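Local coordinates for protein rhamnogalacturonan endolyase YesW (Bacillus subtilis, PDB 2ZUX) that cleaves type I rhamnogalacturonan of plant cell-wall pectin by endo-acting elimination and binds calcium ions and rhamnose, at residues P95-A100 and G160-R165; A117-V122 and P501-D506; D125-L130 and Y156-T161. All blocks are in the same frame, centred on the assembly; numbering follows the deposited sequence.

Contact 1: residues P95-A100 and G160-R165; sequences PLDKPA and GTKLWR
A salt-bridge network of Asp97, Lys162 and Arg165 ties the connection between strands 91-95 and 102-103 to the outermost strand, 162-167, of a propeller blade. Lys162 reaches across with an extended chain, and its NZ donates to Asp97 OD2 over 2.7 Å in a salt bridge, the oxygen accepting with its anti lone pair, the one turned away from OD1. Arg165 takes hold of the backbone of the same aspartate: its NH2 donates to Asp97 O over 2.7 Å, within the carbonyl plane and almost within the guanidinium plane, although the bond is bent (138° at the hydrogen). A turn at chi3 (-58°) in the arginine chain swings the guanidinium round to this carbonyl. Asp97 OD2 is also 3.7 Å from Arg165 NH2, a long salt bridge well out of the guanidinium plane that rests on charge alone. Lys162 NZ stands over the centre of one guanidinium face, and Pro99 CG covers the opposite face near its rim. Asp154 binds Arg165 NE, and a water in the guanidinium plane accepts from NH1 over 2.9 Å. Further back, Pro95 CD packs on Gly160 CA at 3.9 Å, and a water bridges Pro95 O and Gly160 O. The whole is a surface salt-bridge network, with waters at its margin, on the outermost strand of a beta-propeller blade.

Contact 2: residues A117-V122 and P501-D506; sequences ASVGDV and PTLQAD. With CA (calcium ion), chain H; CA (calcium ion), chain E.
Ala117 and Val119 meet Thr502 and Leu503 where strands 109-120 and 503-505 of two neighbouring beta-propeller blades come together near the centre of the chain. The short strand segments are 41° apart in direction and 7.3 Å apart at closest approach, so they splay as blades do instead of forming one continuous sheet. Thr502 and Leu503 together face Val516, a classic beta bulge in the second blade.

The polar contacts are few. Ala117 N donates to Thr502 O over 2.9 Å, with the donor tilted 27° from the carbonyl plane. A water can donate to Ala117 O (2.9 Å) or Thr502 O (3.2 Å), though it cannot serve every acceptor near it at once. The hydroxyl of Thr502 is engaged with Asn115 O.

Calcium binding marks the far ends of both segments, away from the interface. Asp121 and Asp506 each bind a calcium ion of their own through OD1. The second ion is completed by Glu514, the carbonyls of Leu508, Asp510 and Arg512, and a water.

Apolar contacts run between the strands. The two methyls of Leu503 divide the work: CD2 meets Val119 CG1 at 3.6 Å, while CD1 is a methyl set on a carbonyl oxygen, 3.6 Å from Ala117 O. The chi1 of Thr502 (-82°) sets OG1 beside the backbone N and CG2 anti to it, and that methyl is pressed against Ala117 CB at 3.4 Å, tighter than usual for two carbons.

Contact 3: residues D125-L130 and Y156-T161; sequences DGQYEL and YKLDGT. With CA (calcium ion), chain H.
Lys157 and Leu158, at the start of a type I turn, lean on Gln127 and Glu129 of a DxDxDG calcium-binding loop. The loop tightens at Asp125, whose OD1 binds the calcium ion and also accepts from Gln127 N at 3.2 Å, from above the carboxylate plane, in an Asx turn. Gln127 gives its O to the ion at 2.3 Å; its extended side chain runs out over Leu158, bringing NE2 to 3.9 Å from Leu158 CG. Tyr128 O lies beside the same leucine and accepts from a water that also donates to Glu129 OE2 and receives Gln127 NE2 and Leu158 N, so four protein groups hold it. Glu129 bends at chi2 (63°) to clasp the calcium ion with OE1 and OE2, each 2.5 Å away, while Val122 N steadies OE1. Lys157 runs alongside it, but NZ makes only a weak 3.4 Å bond to Glu129 OE2, its main partner being Asp123. Leu130 begins the regular sheet as an antiparallel hydrogen-bonded pair with Tyr156, joined by Leu130 N to Tyr156 O (2.9 Å) and Tyr156 N to Leu130 O (2.8 Å); Leu130 CD1 meets Leu158 CD2 at 3.9 Å. Strand 129-136 lies between strands 109-120 and 152-156, with Leu130 packed on Val119 of the former and on Leu525 of strand 524-528, which belongs to another sheet.

After strand 91-95, residues 95-100 lead into the five-stranded blade, and contact 1 returns from its last strand, closing the loop that spans most of that blade. Contact 3 lies within this loop, from the calcium-binding turn to the turn between strands 152-156 and 162-167, and ends on the same stretch, sharing Gly160 and Thr161. Contact 2 crosses contact 1: it starts at 117-122 inside that blade and closes only with 501-506, near the far end of the propeller sequence, enclosing contact 3 as well. Tyr156 OH meets Asp97 N to join contacts 1 and 3, while Asp121 and Glu129 share a calcium ion between contacts 2 and 3. Together they link the blade's outer edge, its calcium loop and the neighbouring blade.

Contact 1: residues P95-A100 and G160-R165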
loop_
_atom_site.group_PDB
_atom_site.type_symbol
_atom_site.label_atom_id
_atom_site.label_comp_id
_atom_site.label_asym_id
_atom_site.label_seq_id
_atom_site.Cartn_x
_atom_site.Cartn_y
_atom_site.Cartn_z
ATOM N N PRO A 95 1.850 19.420 -8.456
ATOM C CA PRO A 95 0.926 20.420 -7.923
ATOM C C PRO A 95 -0.478 19.838 -7.806
ATOM O O PRO A 95 -0.899 19.055 -8.659
ATOM C CB PRO A 95 0.954 21.531 -8.977
ATOM C CG PRO A 95 1.415 20.865 -10.228
ATOM C CD PRO A 95 2.379 19.806 -9.778
ATOM N N LEU A 96 -1.181 20.235 -6.751
ATOM C CA LEU A 96 -2.530 19.737 -6.489
ATOM C C LEU A 96 -3.568 20.825 -6.693
ATOM O O LEU A 96 -3.271 22.018 -6.575
ATOM C CB LEU A 96 -2.633 19.196 -5.057
ATOM C CG LEU A 96 -1.701 18.027 -4.709
ATOM C CD1 LEU A 96 -1.809 17.667 -3.241
ATOM C CD2 LEU A 96 -2.012 16.817 -5.582
ATOM N N ASP A 97 -4.785 20.402 -7.000
ATOM C CA ASP A 97 -5.933 21.303 -7.008
ATOM C C ASP A 97 -6.616 21.152 -5.656
ATOM O O ASP A 97 -7.474 20.288 -5.468
ATOM C CB ASP A 97 -6.885 20.971 -8.161
ATOM C CG ASP A 97 -8.153 21.816 -8.137
ATOM O OD1 ASP A 97 -8.120 22.945 -7.598
ATOM O OD2 ASP A 97 -9.185 21.348 -8.660
ATOM N N LYS A 98 -6.208 21.972 -4.700
ATOM C CA LYS A 98 -6.705 21.840 -3.342
ATOM C C LYS A 98 -8.180 22.226 -3.293
ATOM O O LYS A 98 -8.551 23.330 -3.711
ATOM C CB LYS A 98 -5.869 22.691 -2.381
ATOM C CG LYS A 98 -6.178 22.477 -0.906
ATOM C CD LYS A 98 -5.210 23.266 -0.043
ATOM C CE LYS A 98 -5.538 23.138 1.424
ATOM N NZ LYS A 98 -4.655 24.022 2.229
ATOM N N PRO A 99 -9.033 21.311 -2.801
ATOM C CA PRO A 99 -10.464 21.594 -2.749
ATOM C C PRO A 99 -10.761 22.664 -1.727
ATOM O O PRO A 99 -10.106 22.726 -0.685
ATOM C CB PRO A 99 -11.087 20.274 -2.284
ATOM C CG PRO A 99 -9.989 19.256 -2.316
ATOM C CD PRO A 99 -8.703 19.976 -2.272
ATOM N N ALA A 100 -11.738 23.510 -2.040
ATOM C CA ALA A 100 -12.206 24.536 -1.119
ATOM C C ALA A 100 -12.863 23.902 0.096
ATOM O O ALA A 100 -13.483 22.839 -0.006
ATOM C CB ALA A 100 -13.195 25.457 -1.821
ATOM N N GLY A 160 1.480 16.768 -13.160
ATOM C CA GLY A 160 0.562 17.680 -12.488
ATOM C C GLY A 160 -0.824 17.767 -13.098
ATOM O O GLY A 160 -1.692 18.433 -12.541
ATOM N N THR A 161 -1.042 17.095 -14.225
ATOM C CA THR A 161 -2.355 17.092 -14.867
ATOM C C THR A 161 -3.365 16.411 -13.949
ATOM O O THR A 161 -3.195 15.241 -13.584
ATOM C CB THR A 161 -2.346 16.341 -16.216
ATOM O OG1 THR A 161 -1.343 16.894 -17.084
ATOM C CG2 THR A 161 -3.711 16.437 -16.904
ATOM N N LYS A 162 -4.404 17.150 -13.568
ATOM C CA LYS A 162 -5.514 16.576 -12.815
ATOM C C LYS A 162 -6.496 15.931 -13.788
ATOM O O LYS A 162 -7.125 16.614 -14.605
ATOM C CB LYS A 162 -6.200 17.647 -11.968
ATOM C CG LYS A 162 -7.357 17.126 -11.133
ATOM C CD LYS A 162 -8.088 18.286 -10.487
ATOM C CE LYS A 162 -9.508 17.908 -10.139
ATOM N NZ LYS A 162 -10.294 19.122 -9.801
ATOM N N LEU A 163 -6.624 14.612 -13.710
ATOM C CA LEU A 163 -7.484 13.888 -14.641
ATOM C C LEU A 163 -8.954 13.962 -14.278
ATOM O O LEU A 163 -9.803 14.050 -15.166
ATOM C CB LEU A 163 -7.038 12.433 -14.778
ATOM C CG LEU A 163 -5.599 12.239 -15.265
ATOM C CD1 LEU A 163 -5.270 10.766 -15.331
ATOM C CD2 LEU A 163 -5.369 12.900 -16.629
ATOM N N TRP A 164 -9.247 13.914 -12.979
ATOM C CA TRP A 164 -10.616 13.948 -12.482
ATOM C C TRP A 164 -10.673 14.039 -10.975
ATOM O O TRP A 164 -9.665 13.838 -10.288
ATOM C CB TRP A 164 -11.397 12.706 -12.932
ATOM C CG TRP A 164 -10.702 11.379 -12.743
ATOM C CD1 TRP A 164 -10.035 10.669 -13.698
ATOM C CD2 TRP A 164 -10.636 10.588 -11.544
ATOM N NE1 TRP A 164 -9.558 9.492 -13.179
ATOM C CE2 TRP A 164 -9.916 9.412 -11.860
ATOM C CE3 TRP A 164 -11.111 10.758 -10.236
ATOM C CZ2 TRP A 164 -9.650 8.417 -10.912
ATOM C CZ3 TRP A 164 -10.841 9.766 -9.290
ATOM C CH2 TRP A 164 -10.124 8.608 -9.643
ATOM N N ARG A 165 -11.872 14.348 -10.495
ATOM C CA ARG A 165 -12.230 14.279 -9.088
ATOM C C ARG A 165 -13.555 13.548 -8.955
ATOM O O ARG A 165 -14.519 13.855 -9.671
ATOM C CB ARG A 165 -12.361 15.684 -8.482
ATOM C CG ARG A 165 -13.006 15.730 -7.080
ATOM C CD ARG A 165 -12.804 17.078 -6.400
ATOM N NE ARG A 165 -11.375 17.356 -6.294
ATOM C CZ ARG A 165 -10.831 18.560 -6.148
ATOM N NH1 ARG A 165 -11.592 19.651 -6.045
ATOM N NH2 ARG A 165 -9.513 18.672 -6.090
HETATM O O HOH W 1 -2.681 19.907 -10.523
HETATM O O HOH W 2 -10.515 22.377 -6.141
#

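Contact 2: residues A117-V122 and P501-D506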
loop_
_atom_site.group_PDB
_atom_site.type_symbol
_atom_site.label_atom_id
_atom_site.label_comp_id
_atom_site.label_asym_id
_atom_site.label_seq_id
_atom_site.Cartn_x
_atom_site.Cartn_y
_atom_site.Cartn_z
ATOM N N ALA A 117 -2.747 7.902 -0.569
ATOM C CA ALA A 117 -2.772 7.696 -2.009
ATOM C C ALA A 117 -2.590 6.232 -2.386
ATOM O O ALA A 117 -2.212 5.387 -1.564
ATOM C CB ALA A 117 -1.721 8.570 -2.720
ATOM N N SER A 118 -2.869 5.959 -3.654
ATOM C CA SER A 118 -2.489 4.713 -4.291
ATOM C C SER A 118 -1.942 5.051 -5.668
ATOM O O SER A 118 -1.888 6.233 -6.044
ATOM C CB SER A 118 -3.691 3.779 -4.398
ATOM O OG SER A 118 -3.298 2.511 -4.878
ATOM N N VAL A 119 -1.499 4.032 -6.399
ATOM C CA VAL A 119 -1.059 4.222 -7.782
ATOM C C VAL A 119 -1.697 3.215 -8.721
ATOM O O VAL A 119 -2.023 2.087 -8.337
ATOM C CB VAL A 119 0.476 4.138 -7.948
ATOM C CG1 VAL A 119 1.156 5.403 -7.435
ATOM C CG2 VAL A 119 1.022 2.886 -7.291
ATOM N N GLY A 120 -1.863 3.644 -9.965
ATOM C CA GLY A 120 -2.254 2.767 -11.058
ATOM C C GLY A 120 -1.885 3.478 -12.335
ATOM O O GLY A 120 -1.750 4.703 -12.345
ATOM N N ASP A 121 -1.667 2.706 -13.389
ATOM C CA ASP A 121 -1.401 3.262 -14.700
ATOM C C ASP A 121 -2.739 3.306 -15.427
ATOM O O ASP A 121 -3.205 2.290 -15.938
ATOM C CB ASP A 121 -0.389 2.394 -15.440
ATOM C CG ASP A 121 -0.065 2.912 -16.820
ATOM O OD1 ASP A 121 -0.356 4.089 -17.118
ATOM O OD2 ASP A 121 0.507 2.127 -17.602
ATOM N N VAL A 122 -3.373 4.475 -15.418
ATOM C CA VAL A 122 -4.740 4.587 -15.924
ATOM C C VAL A 122 -4.830 4.682 -17.447
ATOM O O VAL A 122 -5.901 4.446 -18.017
ATOM C CB VAL A 122 -5.522 5.746 -15.275
ATOM C CG1 VAL A 122 -5.486 5.623 -13.746
ATOM C CG2 VAL A 122 -4.996 7.103 -15.744
ATOM N N PRO A 501 3.139 8.427 5.380
ATOM C CA PRO A 501 3.324 9.180 4.155
ATOM C C PRO A 501 2.083 9.031 3.278
ATOM O O PRO A 501 1.340 8.051 3.418
ATOM C CB PRO A 501 4.518 8.482 3.503
ATOM C CG PRO A 501 4.396 7.063 3.951
ATOM C CD PRO A 501 3.912 7.167 5.380
ATOM N N THR A 502 1.863 9.972 2.375
ATOM C CA THR A 502 0.807 9.805 1.390
ATOM C C THR A 502 0.973 8.468 0.653
ATOM O O THR A 502 -0.014 7.764 0.440
ATOM C CB THR A 502 0.713 11.052 0.471
ATOM O OG1 THR A 502 -0.057 12.051 1.158
ATOM C CG2 THR A 502 0.030 10.766 -0.845
ATOM N N LEU A 503 2.208 8.091 0.324
ATOM C CA LEU A 503 2.467 6.767 -0.242
ATOM C C LEU A 503 3.939 6.451 -0.143
ATOM O O LEU A 503 4.770 7.344 -0.312
ATOM C CB LEU A 503 2.028 6.687 -1.712
ATOM C CG LEU A 503 2.104 5.314 -2.402
ATOM C CD1 LEU A 503 1.185 4.288 -1.745
ATOM C CD2 LEU A 503 1.815 5.449 -3.887
ATOM N N GLN A 504 4.260 5.195 0.149
ATOM C CA GLN A 504 5.617 4.678 -0.017
ATOM C C GLN A 504 5.555 3.532 -1.015
ATOM O O GLN A 504 4.789 2.589 -0.821
ATOM C CB GLN A 504 6.181 4.173 1.303
ATOM C CG GLN A 504 7.559 3.536 1.186
ATOM C CD GLN A 504 7.987 2.906 2.491
ATOM O OE1 GLN A 504 8.133 3.599 3.511
ATOM N NE2 GLN A 504 8.157 1.583 2.482
ATOM N N ALA A 505 6.336 3.608 -2.094
ATOM C CA ALA A 505 6.321 2.564 -3.120
ATOM C C ALA A 505 7.503 2.746 -4.040
ATOM O O ALA A 505 7.914 3.881 -4.317
ATOM C CB ALA A 505 5.038 2.632 -3.941
ATOM N N ASP A 506 8.026 1.636 -4.550
ATOM C CA ASP A 506 8.975 1.716 -5.667
ATOM C C ASP A 506 8.209 2.061 -6.939
ATOM O O ASP A 506 7.750 1.170 -7.665
ATOM C CB ASP A 506 9.731 0.405 -5.850
ATOM C CG ASP A 506 10.625 0.420 -7.072
ATOM O OD1 ASP A 506 10.994 1.524 -7.541
ATOM O OD2 ASP A 506 10.959 -0.671 -7.556
HETATM CA CA CA H . 0.243 6.402 -16.998
HETATM CA CA CA E . 12.587 3.224 -6.961
HETATM O O HOH W 3 -1.749 5.199 1.269
HETATM O O HOH W 4 14.902 3.990 -6.824
HETATM O O HOH W 5 1.564 8.281 -17.640
#

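Contact 3: residues D125-L130 and Y156-T161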
loop_
_atom_site.group_PDB
_atom_site.type_symbol
_atom_site.label_atom_id
_atom_site.label_comp_id
_atom_site.label_asym_id
_atom_site.label_seq_id
_atom_site.Cartn_x
_atom_site.Cartn_y
_atom_site.Cartn_z
ATOM N N ASP A 125 0.584 3.611 -20.344
ATOM C CA ASP A 125 1.888 3.968 -20.916
ATOM C C ASP A 125 3.071 3.469 -20.081
ATOM O O ASP A 125 4.231 3.713 -20.419
ATOM C CB ASP A 125 1.993 5.478 -21.142
ATOM C CG ASP A 125 2.026 6.271 -19.846
ATOM O OD1 ASP A 125 1.626 5.741 -18.779
ATOM O OD2 ASP A 125 2.460 7.439 -19.880
ATOM N N GLY A 126 2.778 2.776 -18.985
ATOM C CA GLY A 126 3.835 2.234 -18.146
ATOM C C GLY A 126 4.394 3.175 -17.089
ATOM O O GLY A 126 5.377 2.826 -16.424
ATOM N N GLN A 127 3.775 4.349 -16.929
ATOM C CA GLN A 127 4.102 5.286 -15.847
ATOM C C GLN A 127 2.887 5.421 -14.935
ATOM O O GLN A 127 1.770 5.621 -15.409
ATOM C CB GLN A 127 4.493 6.657 -16.412
ATOM C CG GLN A 127 4.731 7.721 -15.347
ATOM C CD GLN A 127 5.065 9.067 -15.933
ATOM O OE1 GLN A 127 6.182 9.288 -16.399
ATOM N NE2 GLN A 127 4.107 9.987 -15.894
ATOM N N TYR A 128 3.102 5.320 -13.629
ATOM C CA TYR A 128 2.001 5.413 -12.678
ATOM C C TYR A 128 1.406 6.804 -12.562
ATOM O O TYR A 128 2.125 7.806 -12.597
ATOM C CB TYR A 128 2.450 4.963 -11.290
ATOM C CG TYR A 128 2.729 3.486 -11.195
ATOM C CD1 TYR A 128 1.706 2.556 -11.361
ATOM C CD2 TYR A 128 4.010 3.020 -10.928
ATOM C CE1 TYR A 128 1.948 1.204 -11.281
ATOM C CE2 TYR A 128 4.266 1.667 -10.841
ATOM C CZ TYR A 128 3.238 0.760 -11.023
ATOM O OH TYR A 128 3.487 -0.589 -10.936
ATOM N N GLU A 129 0.085 6.833 -12.405
ATOM C CA GLU A 129 -0.653 7.990 -11.931
ATOM C C GLU A 129 -0.852 7.843 -10.422
ATOM O O GLU A 129 -0.847 6.728 -9.887
ATOM C CB GLU A 129 -2.024 8.072 -12.608
ATOM C CG GLU A 129 -2.030 8.654 -14.018
ATOM C CD GLU A 129 -1.254 7.825 -15.023
ATOM O OE1 GLU A 129 -1.603 6.644 -15.256
ATOM O OE2 GLU A 129 -0.293 8.369 -15.611
ATOM N N LEU A 130 -1.028 8.972 -9.745
ATOM C CA LEU A 130 -1.356 8.997 -8.326
ATOM C C LEU A 130 -2.854 9.183 -8.136
ATOM O O LEU A 130 -3.448 10.092 -8.719
ATOM C CB LEU A 130 -0.601 10.132 -7.643
ATOM C CG LEU A 130 0.868 9.824 -7.357
ATOM C CD1 LEU A 130 1.685 11.104 -7.222
ATOM C CD2 LEU A 130 1.009 8.926 -6.123
ATOM N N TYR A 156 -4.041 12.227 -10.511
ATOM C CA TYR A 156 -3.026 13.117 -11.092
ATOM C C TYR A 156 -1.996 12.339 -11.890
ATOM O O TYR A 156 -1.529 11.278 -11.463
ATOM C CB TYR A 156 -2.280 13.892 -9.999
ATOM C CG TYR A 156 -3.149 14.860 -9.258
ATOM C CD1 TYR A 156 -3.291 16.172 -9.705
ATOM C CD2 TYR A 156 -3.841 14.468 -8.109
ATOM C CE1 TYR A 156 -4.111 17.066 -9.039
ATOM C CE2 TYR A 156 -4.660 15.352 -7.441
ATOM C CZ TYR A 156 -4.783 16.652 -7.906
ATOM O OH TYR A 156 -5.604 17.533 -7.240
ATOM N N LYS A 157 -1.628 12.878 -13.047
ATOM C CA LYS A 157 -0.412 12.448 -13.714
ATOM C C LYS A 157 0.769 13.069 -12.986
ATOM O O LYS A 157 0.618 14.084 -12.301
ATOM C CB LYS A 157 -0.415 12.884 -15.177
ATOM C CG LYS A 157 -1.415 12.128 -16.014
ATOM C CD LYS A 157 -1.336 12.534 -17.478
ATOM C CE LYS A 157 -1.848 11.419 -18.364
ATOM N NZ LYS A 157 -0.938 10.233 -18.326
ATOM N N LEU A 158 1.949 12.474 -13.134
ATOM C CA LEU A 158 3.134 12.998 -12.458
ATOM C C LEU A 158 3.502 14.406 -12.939
ATOM O O LEU A 158 4.145 15.163 -12.211
ATOM C CB LEU A 158 4.321 12.036 -12.584
ATOM C CG LEU A 158 4.086 10.612 -12.063
ATOM C CD1 LEU A 158 5.417 9.862 -12.047
ATOM C CD2 LEU A 158 3.426 10.586 -10.676
ATOM N N ASP A 159 3.035 14.784 -14.131
ATOM C CA ASP A 159 3.304 16.132 -14.647
ATOM C C ASP A 159 2.374 17.195 -14.048
ATOM O O ASP A 159 2.474 18.380 -14.379
ATOM C CB ASP A 159 3.299 16.155 -16.185
ATOM C CG ASP A 159 1.907 16.026 -16.792
ATOM O OD1 ASP A 159 0.908 15.894 -16.057
ATOM O OD2 ASP A 159 1.810 16.072 -18.036
ATOM N N GLY A 160 1.480 16.768 -13.160
ATOM C CA GLY A 160 0.562 17.680 -12.488
ATOM C C GLY A 160 -0.824 17.767 -13.098
ATOM O O GLY A 160 -1.692 18.433 -12.541
ATOM N N THR A 161 -1.042 17.095 -14.225
ATOM C CA THR A 161 -2.355 17.092 -14.867
ATOM C C THR A 161 -3.365 16.411 -13.949
ATOM O O THR A 161 -3.195 15.241 -13.584
ATOM C CB THR A 161 -2.346 16.341 -16.216
ATOM O OG1 THR A 161 -1.343 16.894 -17.084
ATOM C CG2 THR A 161 -3.711 16.437 -16.904
HETATM CA CA CA H . 0.243 6.402 -16.998
HETATM O O HOH W 5 1.564 8.281 -17.640
HETATM O O HOH W 6 1.623 9.812 -14.394
HETATM O O HOH W 7 3.123 12.780 -16.499
#